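Local coordinates for protein histidinol-phosphatase (PDB 6NLR) that probably hydrolyses histidinol phosphate to histidinol and phosphate in histidine biosynthesis, using a trinuclear metal centre in a PHP domain, at residues S121-E126 against I182-K187; R132-S137 against E143-F148; A158-V163 against E201-K206. All coordinates share one frame; numbering follows the deposited sequence. Where two conformers were deposited one is given.

Contact 1: S121-E126 against I182-K187. With MN (manganese (II) ion), chain E.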
loop_
_atom_site.group_PDB
_atom_site.type_symbol
_atom_site.label_atom_id
_atom_site.label_comp_id
_atom_site.label_asym_id
_atom_site.label_seq_id
_atom_site.Cartn_x
_atom_site.Cartn_y
_atom_site.Cartn_z
ATOM N N SER A 121 3.684 -1.114 -3.399
ATOM C CA SER A 121 3.815 -0.529 -2.045
ATOM C C SER A 121 5.218 -0.783 -1.486
ATOM O O SER A 121 5.720 -1.918 -1.599
ATOM C CB SER A 121 2.775 -1.101 -1.126
ATOM O OG SER A 121 1.502 -0.624 -1.500
ATOM N N LEU A 122 5.775 0.221 -0.835
ATOM C CA LEU A 122 7.013 0.085 -0.027
ATOM C C LEU A 122 6.640 -0.112 1.456
ATOM O O LEU A 122 6.046 0.822 2.065
ATOM C CB LEU A 122 7.872 1.329 -0.252
ATOM C CG LEU A 122 9.228 1.302 0.436
ATOM C CD1 LEU A 122 10.150 0.282 -0.234
ATOM C CD2 LEU A 122 9.832 2.684 0.450
ATOM N N HIS A 123 7.047 -1.242 2.039
ATOM C CA HIS A 123 6.756 -1.609 3.457
ATOM C C HIS A 123 8.041 -1.879 4.247
ATOM O O HIS A 123 7.954 -1.929 5.488
ATOM C CB HIS A 123 5.855 -2.848 3.559
ATOM C CG HIS A 123 4.496 -2.704 2.955
ATOM N ND1 HIS A 123 4.054 -3.550 1.954
ATOM C CD2 HIS A 123 3.490 -1.835 3.182
ATOM C CE1 HIS A 123 2.829 -3.206 1.596
ATOM N NE2 HIS A 123 2.475 -2.152 2.311
ATOM N N PHE A 124 9.178 -2.074 3.579
ATOM C CA PHE A 124 10.453 -2.478 4.217
ATOM C C PHE A 124 11.587 -1.585 3.707
ATOM O O PHE A 124 11.665 -1.304 2.495
ATOM C CB PHE A 124 10.778 -3.938 3.910
ATOM C CG PHE A 124 9.808 -4.945 4.473
ATOM C CD1 PHE A 124 9.939 -5.398 5.774
ATOM C CD2 PHE A 124 8.793 -5.470 3.677
ATOM C CE1 PHE A 124 9.056 -6.343 6.278
ATOM C CE2 PHE A 124 7.902 -6.396 4.188
ATOM C CZ PHE A 124 8.033 -6.825 5.487
ATOM N N LEU A 125 12.446 -1.157 4.622
ATOM C CA LEU A 125 13.707 -0.439 4.323
ATOM C C LEU A 125 14.848 -1.166 5.004
ATOM O O LEU A 125 14.616 -1.850 6.013
ATOM C CB LEU A 125 13.647 0.965 4.929
ATOM C CG LEU A 125 12.862 2.006 4.173
ATOM C CD1 LEU A 125 12.864 3.302 4.982
ATOM C CD2 LEU A 125 13.458 2.200 2.790
ATOM N N GLU A 126 16.054 -0.966 4.492
ATOM C CA GLU A 126 17.289 -1.356 5.210
ATOM C C GLU A 126 17.286 -0.646 6.567
ATOM O O GLU A 126 17.030 0.583 6.603
ATOM C CB GLU A 126 18.538 -1.005 4.402
ATOM C CG GLU A 126 19.760 -0.896 5.280
ATOM C CD GLU A 126 21.086 -1.095 4.585
ATOM O OE1 GLU A 126 21.101 -1.052 3.322
ATOM O OE2 GLU A 126 22.081 -1.297 5.301
ATOM N N ILE A 182 1.725 6.630 -0.287
ATOM C CA ILE A 182 3.115 7.162 -0.435
ATOM C C ILE A 182 3.547 8.098 0.711
ATOM O O ILE A 182 4.544 8.818 0.512
ATOM C CB ILE A 182 3.340 7.848 -1.790
ATOM C CG1 ILE A 182 2.453 9.080 -1.980
ATOM C CG2 ILE A 182 3.217 6.847 -2.922
ATOM C CD1 ILE A 182 2.973 10.027 -3.059
ATOM N N SER A 183 2.899 8.092 1.871
ATOM C CA SER A 183 3.428 8.786 3.075
ATOM C C SER A 183 3.352 7.839 4.279
ATOM O O SER A 183 3.041 8.318 5.409
ATOM C CB SER A 183 2.686 10.079 3.325
ATOM O OG SER A 183 1.300 9.827 3.552
ATOM N N LEU A 184 3.635 6.554 4.057
ATOM C CA LEU A 184 3.522 5.501 5.108
ATOM C C LEU A 184 4.524 5.781 6.242
ATOM O O LEU A 184 4.327 5.258 7.339
ATOM C CB LEU A 184 3.758 4.110 4.509
ATOM C CG LEU A 184 3.415 2.944 5.449
ATOM C CD1 LEU A 184 1.902 2.850 5.662
ATOM C CD2 LEU A 184 3.940 1.635 4.885
ATOM N N CYS A 185 5.556 6.577 5.982
ATOM C CA CYS A 185 6.524 7.089 6.992
ATOM C C CYS A 185 5.811 7.937 8.063
ATOM O O CYS A 185 6.467 8.214 9.091
ATOM C CB CYS A 185 7.632 7.897 6.322
ATOM S SG CYS A 185 7.056 9.333 5.358
ATOM N N GLN A 186 4.524 8.262 7.892
ATOM C CA GLN A 186 3.731 9.055 8.887
ATOM C C GLN A 186 2.831 8.156 9.749
ATOM O O GLN A 186 2.113 8.687 10.608
ATOM C CB GLN A 186 2.884 10.127 8.188
ATOM C CG GLN A 186 3.683 11.035 7.266
ATOM C CD GLN A 186 4.848 11.729 7.932
ATOM O OE1 GLN A 186 5.976 11.701 7.434
ATOM N NE2 GLN A 186 4.589 12.366 9.074
ATOM N N LYS A 187 2.878 6.834 9.570
ATOM C CA LYS A 187 1.923 5.932 10.267
ATOM C C LYS A 187 2.072 6.055 11.787
ATOM O O LYS A 187 1.041 5.933 12.474
ATOM C CB LYS A 187 2.084 4.478 9.834
ATOM C CG LYS A 187 1.138 3.525 10.547
ATOM C CD LYS A 187 1.160 2.135 10.007
ATOM C CE LYS A 187 0.223 1.199 10.747
ATOM N NZ LYS A 187 0.290 -0.141 10.123
HETATM MN MN MN E . 0.481 -1.536 2.344
HETATM O O HOH W 1 0.728 -0.570 4.441
HETATM O O HOH W 2 -1.307 -1.337 2.373
#
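His-123 and Leu-184 meet beside a manganese ion. The CB of His-123 leads away from segment 182-187. Its CG lies anti to the carbonyl carbon (chi1 -62°), and this brings the ring back toward Leu-184. CD2 is the ring atom that touches, 3.9 Å from Leu-184 CD2. The methyl sits at the ring edge, near its plane. At the tip, His-123 NE2 binds the manganese at 2.1 Å. The other nitrogen, ND1, is hydrogen-bonded to Asp-95 OD1, so the ring is held at both nitrogens and its rotation is fixed. Glu-93 and His-181 bind the same manganese, and so does water 1 at 2.3 Å. Leu-184 reaches across with CG anti to its backbone N (chi1 -169°). The same CD2 methyl also packs on the backbone, 3.6 Å from Leu-122 O. No hydrogen bond joins the two segments, and the contact is buried. A bound sulfate lies about 3 Å, nearest atoms, from the His-123 side chain, consistent with a phosphate pocket. Segment 121-126 belongs to strand 117-127, between strands 87-95 and 130-133. Segment 182-187 makes a short 3-10 turn after strand 178-179, and the hydroxyl of Tyr-159, on helix 152-168, is hydrogen-bonded to Leu-184 N.

Contact 2: R132-S137 against E143-F148. Unlike the reference sequence in segment 132-137: Ile-134 (reference Leu).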
loop_
_atom_site.group_PDB
_atom_site.type_symbol
_atom_site.label_atom_id
_atom_site.label_comp_id
_atom_site.label_asym_id
_atom_site.label_seq_id
_atom_site.Cartn_x
_atom_site.Cartn_y
_atom_site.Cartn_z
ATOM N N ARG A 132 13.903 -3.929 7.701
ATOM C CA ARG A 132 13.033 -3.562 8.833
ATOM C C ARG A 132 11.709 -3.033 8.285
ATOM O O ARG A 132 11.660 -2.490 7.163
ATOM C CB ARG A 132 13.702 -2.512 9.719
ATOM C CG ARG A 132 14.996 -2.953 10.375
ATOM C CD ARG A 132 14.838 -4.130 11.308
ATOM N NE ARG A 132 13.989 -3.799 12.442
ATOM C CZ ARG A 132 14.404 -3.609 13.684
ATOM N NH1 ARG A 132 15.689 -3.690 14.013
ATOM N NH2 ARG A 132 13.517 -3.316 14.616
ATOM N N SER A 133 10.660 -3.232 9.059
ATOM C CA SER A 133 9.282 -2.852 8.681
ATOM C C SER A 133 9.063 -1.364 8.966
ATOM O O SER A 133 9.403 -0.906 10.057
ATOM C CB SER A 133 8.295 -3.697 9.431
ATOM O OG SER A 133 6.971 -3.249 9.177
ATOM N N ILE A 134 8.433 -0.671 8.026
ATOM C CA ILE A 134 7.983 0.740 8.140
ATOM C C ILE A 134 6.712 0.795 9.001
ATOM O O ILE A 134 6.518 1.819 9.683
ATOM C CB ILE A 134 7.739 1.322 6.734
ATOM C CG1 ILE A 134 9.054 1.432 5.961
ATOM C CG2 ILE A 134 6.996 2.651 6.808
ATOM C CD1 ILE A 134 8.881 1.498 4.462
ATOM N N ASP A 135 5.882 -0.254 8.987
ATOM C CA ASP A 135 4.461 -0.115 9.421
ATOM C C ASP A 135 4.043 -1.151 10.477
ATOM O O ASP A 135 2.862 -1.203 10.766
ATOM C CB ASP A 135 3.525 -0.147 8.201
ATOM C CG ASP A 135 3.529 -1.442 7.410
ATOM O OD1 ASP A 135 4.382 -2.291 7.668
ATOM O OD2 ASP A 135 2.673 -1.590 6.535
ATOM N N PHE A 136 4.958 -1.906 11.087
ATOM C CA PHE A 136 4.553 -2.941 12.065
ATOM C C PHE A 136 4.144 -2.279 13.389
ATOM O O PHE A 136 3.061 -2.539 13.886
ATOM C CB PHE A 136 5.631 -4.008 12.248
ATOM C CG PHE A 136 5.185 -5.091 13.196
ATOM C CD1 PHE A 136 4.238 -6.034 12.805
ATOM C CD2 PHE A 136 5.652 -5.120 14.500
ATOM C CE1 PHE A 136 3.798 -6.999 13.702
ATOM C CE2 PHE A 136 5.181 -6.062 15.405
ATOM C CZ PHE A 136 4.272 -7.006 15.003
ATOM N N SER A 137 4.994 -1.461 13.993
ATOM C CA SER A 137 4.669 -0.818 15.286
ATOM C C SER A 137 5.594 0.377 15.493
ATOM O O SER A 137 6.722 0.388 14.919
ATOM C CB SER A 137 4.759 -1.794 16.448
ATOM O OG SER A 137 6.120 -1.914 16.882
ATOM N N GLU A 143 13.184 1.612 16.596
ATOM C CA GLU A 143 14.437 0.850 16.835
ATOM C C GLU A 143 15.054 0.456 15.494
ATOM O O GLU A 143 16.263 0.495 15.391
ATOM C CB GLU A 143 14.168 -0.364 17.719
ATOM C CG GLU A 143 13.982 0.047 19.163
ATOM C CD GLU A 143 13.271 -0.960 20.050
ATOM O OE1 GLU A 143 13.272 -2.168 19.699
ATOM O OE2 GLU A 143 12.749 -0.534 21.108
ATOM N N GLY A 144 14.237 0.112 14.510
ATOM C CA GLY A 144 14.720 -0.451 13.247
ATOM C C GLY A 144 15.143 0.610 12.253
ATOM O O GLY A 144 16.112 0.370 11.510
ATOM N N ILE A 145 14.390 1.705 12.175
ATOM C CA ILE A 145 14.490 2.668 11.035
ATOM C C ILE A 145 14.825 4.071 11.546
ATOM O O ILE A 145 15.847 4.626 11.094
ATOM C CB ILE A 145 13.240 2.603 10.163
ATOM C CG1 ILE A 145 13.252 1.306 9.361
ATOM C CG2 ILE A 145 13.112 3.840 9.263
ATOM C CD1 ILE A 145 11.937 0.951 8.675
ATOM N N VAL A 146 14.060 4.626 12.481
ATOM C CA VAL A 146 14.278 6.049 12.880
ATOM C C VAL A 146 15.689 6.196 13.472
ATOM O O VAL A 146 16.453 7.095 13.019
ATOM C CB VAL A 146 13.175 6.548 13.823
ATOM C CG1 VAL A 146 13.489 7.961 14.301
ATOM C CG2 VAL A 146 11.809 6.495 13.119
ATOM N N GLN A 147 16.031 5.369 14.449
ATOM C CA GLN A 147 17.355 5.408 15.103
ATOM C C GLN A 147 18.449 5.084 14.073
ATOM O O GLN A 147 19.525 5.679 14.164
ATOM C CB GLN A 147 17.361 4.477 16.311
ATOM C CG GLN A 147 16.637 5.080 17.508
ATOM C CD GLN A 147 16.637 4.162 18.706
ATOM O OE1 GLN A 147 16.299 4.560 19.816
ATOM N NE2 GLN A 147 17.085 2.937 18.506
ATOM N N PHE A 148 18.187 4.182 13.131
ATOM C CA PHE A 148 19.177 3.778 12.104
ATOM C C PHE A 148 19.519 4.982 11.218
ATOM O O PHE A 148 20.742 5.191 10.972
ATOM C CB PHE A 148 18.660 2.608 11.264
ATOM C CG PHE A 148 19.637 2.069 10.252
ATOM C CD1 PHE A 148 20.634 1.190 10.631
ATOM C CD2 PHE A 148 19.515 2.398 8.909
ATOM C CE1 PHE A 148 21.508 0.671 9.684
ATOM C CE2 PHE A 148 20.392 1.885 7.962
ATOM C CZ PHE A 148 21.386 1.021 8.350
#
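The guanidinium group of Arg-132 lies flat on the backbone of Gly-144. Gly-144 CA sits over the centre of one face, 3.2 Å from Arg-132 CZ. Gly-144 has no side chain, which lets the two come this close. Further back, Arg-132 CG packs 3.7 Å from Gly-144 O. The chain bends at chi2 (-61°) and chi3 (-64°), and this folds the guanidinium back over Gly-144. Ile-145 supplies the apolar part. Its CD1 lies 4.0 Å from Ile-134 CG1. Its CG1 is 3.9 Å from Arg-132 CB. The CD1 methyl also sits against a backbone carbonyl, 3.4 Å from Ser-133 O. The next shell holds these groups in place. Arg-132 NH1 is hydrogen-bonded to Gln-128 O, and NH2 forms a salt bridge with Asp-140. Ser-133 OG accepts from Asp-135 N at 3.2 Å, an ST turn that redirects the chain after the strand. Ser-137 is the N-cap of the following helix, its OG bonded to Asp-140 N. Strand 130-133 is an outermost strand of its sheet within this chain and runs antiparallel to strand 117-127. Helix 138-149, which has a wider pi-type turn at 143-146, packs against the end of that strand and the loop after it.

Contact 3: A158-V163 against E201-K206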
loop_
_atom_site.group_PDB
_atom_site.type_symbol
_atom_site.label_atom_id
_atom_site.label_comp_id
_atom_site.label_asym_id
_atom_site.label_seq_id
_atom_site.Cartn_x
_atom_site.Cartn_y
_atom_site.Cartn_z
ATOM N N ALA A 158 14.713 8.680 3.704
ATOM C CA ALA A 158 15.096 7.312 3.270
ATOM C C ALA A 158 13.867 6.601 2.668
ATOM O O ALA A 158 13.977 5.930 1.626
ATOM C CB ALA A 158 15.659 6.558 4.418
ATOM N N TYR A 159 12.716 6.772 3.297
ATOM C CA TYR A 159 11.427 6.196 2.826
ATOM C C TYR A 159 11.107 6.731 1.426
ATOM O O TYR A 159 10.819 5.915 0.494
ATOM C CB TYR A 159 10.320 6.503 3.833
ATOM C CG TYR A 159 8.947 6.243 3.286
ATOM C CD1 TYR A 159 8.438 4.942 3.223
ATOM C CD2 TYR A 159 8.177 7.283 2.782
ATOM C CE1 TYR A 159 7.189 4.694 2.682
ATOM C CE2 TYR A 159 6.915 7.049 2.275
ATOM C CZ TYR A 159 6.424 5.755 2.202
ATOM O OH TYR A 159 5.176 5.544 1.670
ATOM N N LEU A 160 11.166 8.051 1.253
ATOM C CA LEU A 160 10.814 8.672 -0.050
ATOM C C LEU A 160 11.826 8.251 -1.126
ATOM O O LEU A 160 11.407 8.136 -2.293
ATOM C CB LEU A 160 10.708 10.189 0.099
ATOM C CG LEU A 160 9.545 10.650 0.966
ATOM C CD1 LEU A 160 9.560 12.158 1.135
ATOM C CD2 LEU A 160 8.225 10.216 0.380
ATOM N N GLU A 161 13.094 8.034 -0.780
ATOM C CA GLU A 161 14.084 7.521 -1.760
ATOM C C GLU A 161 13.617 6.135 -2.234
ATOM O O GLU A 161 13.694 5.865 -3.448
ATOM C CB GLU A 161 15.497 7.471 -1.179
ATOM C CG GLU A 161 16.517 6.842 -2.131
ATOM C CD GLU A 161 16.636 7.521 -3.498
ATOM O OE1 GLU A 161 16.455 8.780 -3.566
ATOM O OE2 GLU A 161 16.882 6.798 -4.504
ATOM N N GLY A 162 13.125 5.283 -1.313
ATOM C CA GLY A 162 12.563 3.959 -1.649
ATOM C C GLY A 162 11.361 4.080 -2.579
ATOM O O GLY A 162 11.244 3.280 -3.535
ATOM N N VAL A 163 10.466 5.019 -2.294
ATOM C CA VAL A 163 9.246 5.269 -3.121
ATOM C C VAL A 163 9.696 5.654 -4.532
ATOM O O VAL A 163 9.184 5.088 -5.492
ATOM C CB VAL A 163 8.346 6.348 -2.489
ATOM C CG1 VAL A 163 7.214 6.745 -3.428
ATOM C CG2 VAL A 163 7.809 5.885 -1.132
ATOM N N GLU A 201 11.707 21.519 4.017
ATOM C CA GLU A 201 11.822 21.924 2.596
ATOM C C GLU A 201 12.395 20.748 1.801
ATOM O O GLU A 201 11.912 20.505 0.682
ATOM C CB GLU A 201 12.679 23.185 2.477
ATOM C CG GLU A 201 12.787 23.691 1.054
ATOM C CD GLU A 201 11.466 23.690 0.289
ATOM O OE1 GLU A 201 10.526 24.383 0.758
ATOM O OE2 GLU A 201 11.358 22.922 -0.729
ATOM N N GLU A 202 13.356 20.029 2.365
ATOM C CA GLU A 202 13.983 18.861 1.703
ATOM C C GLU A 202 12.933 17.760 1.476
ATOM O O GLU A 202 12.909 17.164 0.377
ATOM C CB GLU A 202 15.165 18.334 2.520
ATOM C CG GLU A 202 15.996 17.342 1.715
ATOM C CD GLU A 202 17.259 16.830 2.393
ATOM O OE1 GLU A 202 17.606 17.347 3.475
ATOM O OE2 GLU A 202 17.879 15.905 1.839
ATOM N N VAL A 203 12.095 17.464 2.472
ATOM C CA VAL A 203 11.013 16.441 2.293
ATOM C C VAL A 203 10.079 16.909 1.176
ATOM O O VAL A 203 9.701 16.117 0.305
ATOM C CB VAL A 203 10.287 16.175 3.617
ATOM C CG1 VAL A 203 8.940 15.495 3.422
ATOM C CG2 VAL A 203 11.179 15.390 4.570
HETATM N N MSE A 204 9.748 18.209 1.177
HETATM C CA MSE A 204 8.811 18.741 0.202
HETATM C C MSE A 204 9.379 18.632 -1.217
HETATM O O MSE A 204 8.642 18.308 -2.148
HETATM C CB MSE A 204 8.448 20.194 0.511
HETATM C CG MSE A 204 7.422 20.364 1.612
HETATM SE SE MSE A 204 5.827 19.191 1.370
HETATM C CE MSE A 204 5.262 19.538 -0.478
ATOM N N GLU A 205 10.676 18.911 -1.361
ATOM C CA GLU A 205 11.351 18.831 -2.652
ATOM C C GLU A 205 11.350 17.378 -3.156
ATOM O O GLU A 205 11.086 17.153 -4.357
ATOM C CB GLU A 205 12.783 19.368 -2.540
ATOM C CG GLU A 205 13.576 19.314 -3.839
ATOM C CD GLU A 205 12.943 19.995 -5.059
ATOM O OE1 GLU A 205 12.125 20.928 -4.875
ATOM O OE2 GLU A 205 13.268 19.599 -6.202
ATOM N N LYS A 206 11.584 16.424 -2.256
ATOM C CA LYS A 206 11.557 14.983 -2.586
ATOM C C LYS A 206 10.150 14.598 -3.065
ATOM O O LYS A 206 10.051 13.823 -4.043
ATOM C CB LYS A 206 12.022 14.147 -1.393
ATOM C CG LYS A 206 13.395 13.508 -1.563
ATOM C CD LYS A 206 13.386 12.198 -2.351
ATOM C CE LYS A 206 14.670 11.392 -2.212
ATOM N NZ LYS A 206 15.136 11.327 -0.794
#
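Leu-160 and Lys-206 pack side by side between two nearly parallel helices. The short axes of 158-163 and 201-206 make an angle of 8° and approach to 10.4 Å. The apolar contacts centre on Leu-160. Its CB is directed at the other helix, and its CD1 methyl lies 4.1 Å from Val-203 CG1. The same methyl rests 4.0 Å from Val-203 O, so it covers backbone as well as side chain. Lys-206 adds its aliphatic part. Its CD is 4.1 Å from Leu-160 CB, and the two side chains run alongside each other, each heading the opposite way. The polar contacts lie nearer the surface and belong to Glu-161 and Lys-206. Glu-161 OE1 is 4.0 Å from Lys-206 NZ, a long salt bridge. The carboxylate oxygen is closer to the methylene next to the amine, with Glu-161 OE1 3.4 Å from Lys-206 CE. The amine has a hydrogen bond to Leu-157 O, one turn back from Glu-161. The lysine has a first torsion away from the usual staggered values (chi1 -108°) and bends at chi2 and chi4, which brings NZ to Leu-157 O. Lys-206 thus joins both kinds of contact: its methylenes cover Leu-160, and its amine lies against helix 152-168, near Glu-161. No hydrogen bond links the two segments directly. Phe-207 and Ile-210 extend the apolar seam from Leu-160 along helix 201-217. Strand 178-179 lies between the two helices in sequence. Neighbouring parallel helices alternating with strands are typical of the outer helical layer of a TIM-barrel-like fold, the clan to which PHP domains belong.

The three contacts lie in one PHP domain. Contact 2 falls within the span between the two segments of contact 1, and contact 3 alternates with contact 1 along the chain. The centres of contacts 1 and 2 are about 10 Å apart, and strands 117-127 and 130-133 pair in the same sheet. Lys-187 NZ also bonds to Asp-135 O between them. Centre to centre, contact 3 is about 11 Å from contact 1 and about 17 Å from contact 2; contact 2 ends before contact 3 begins. Helix 152-168, through Tyr-159, touches Ile-134 of contact 2 as well as the loop of contact 1. Packing therefore runs from the metal site at contact 1 out to the peripheral helices.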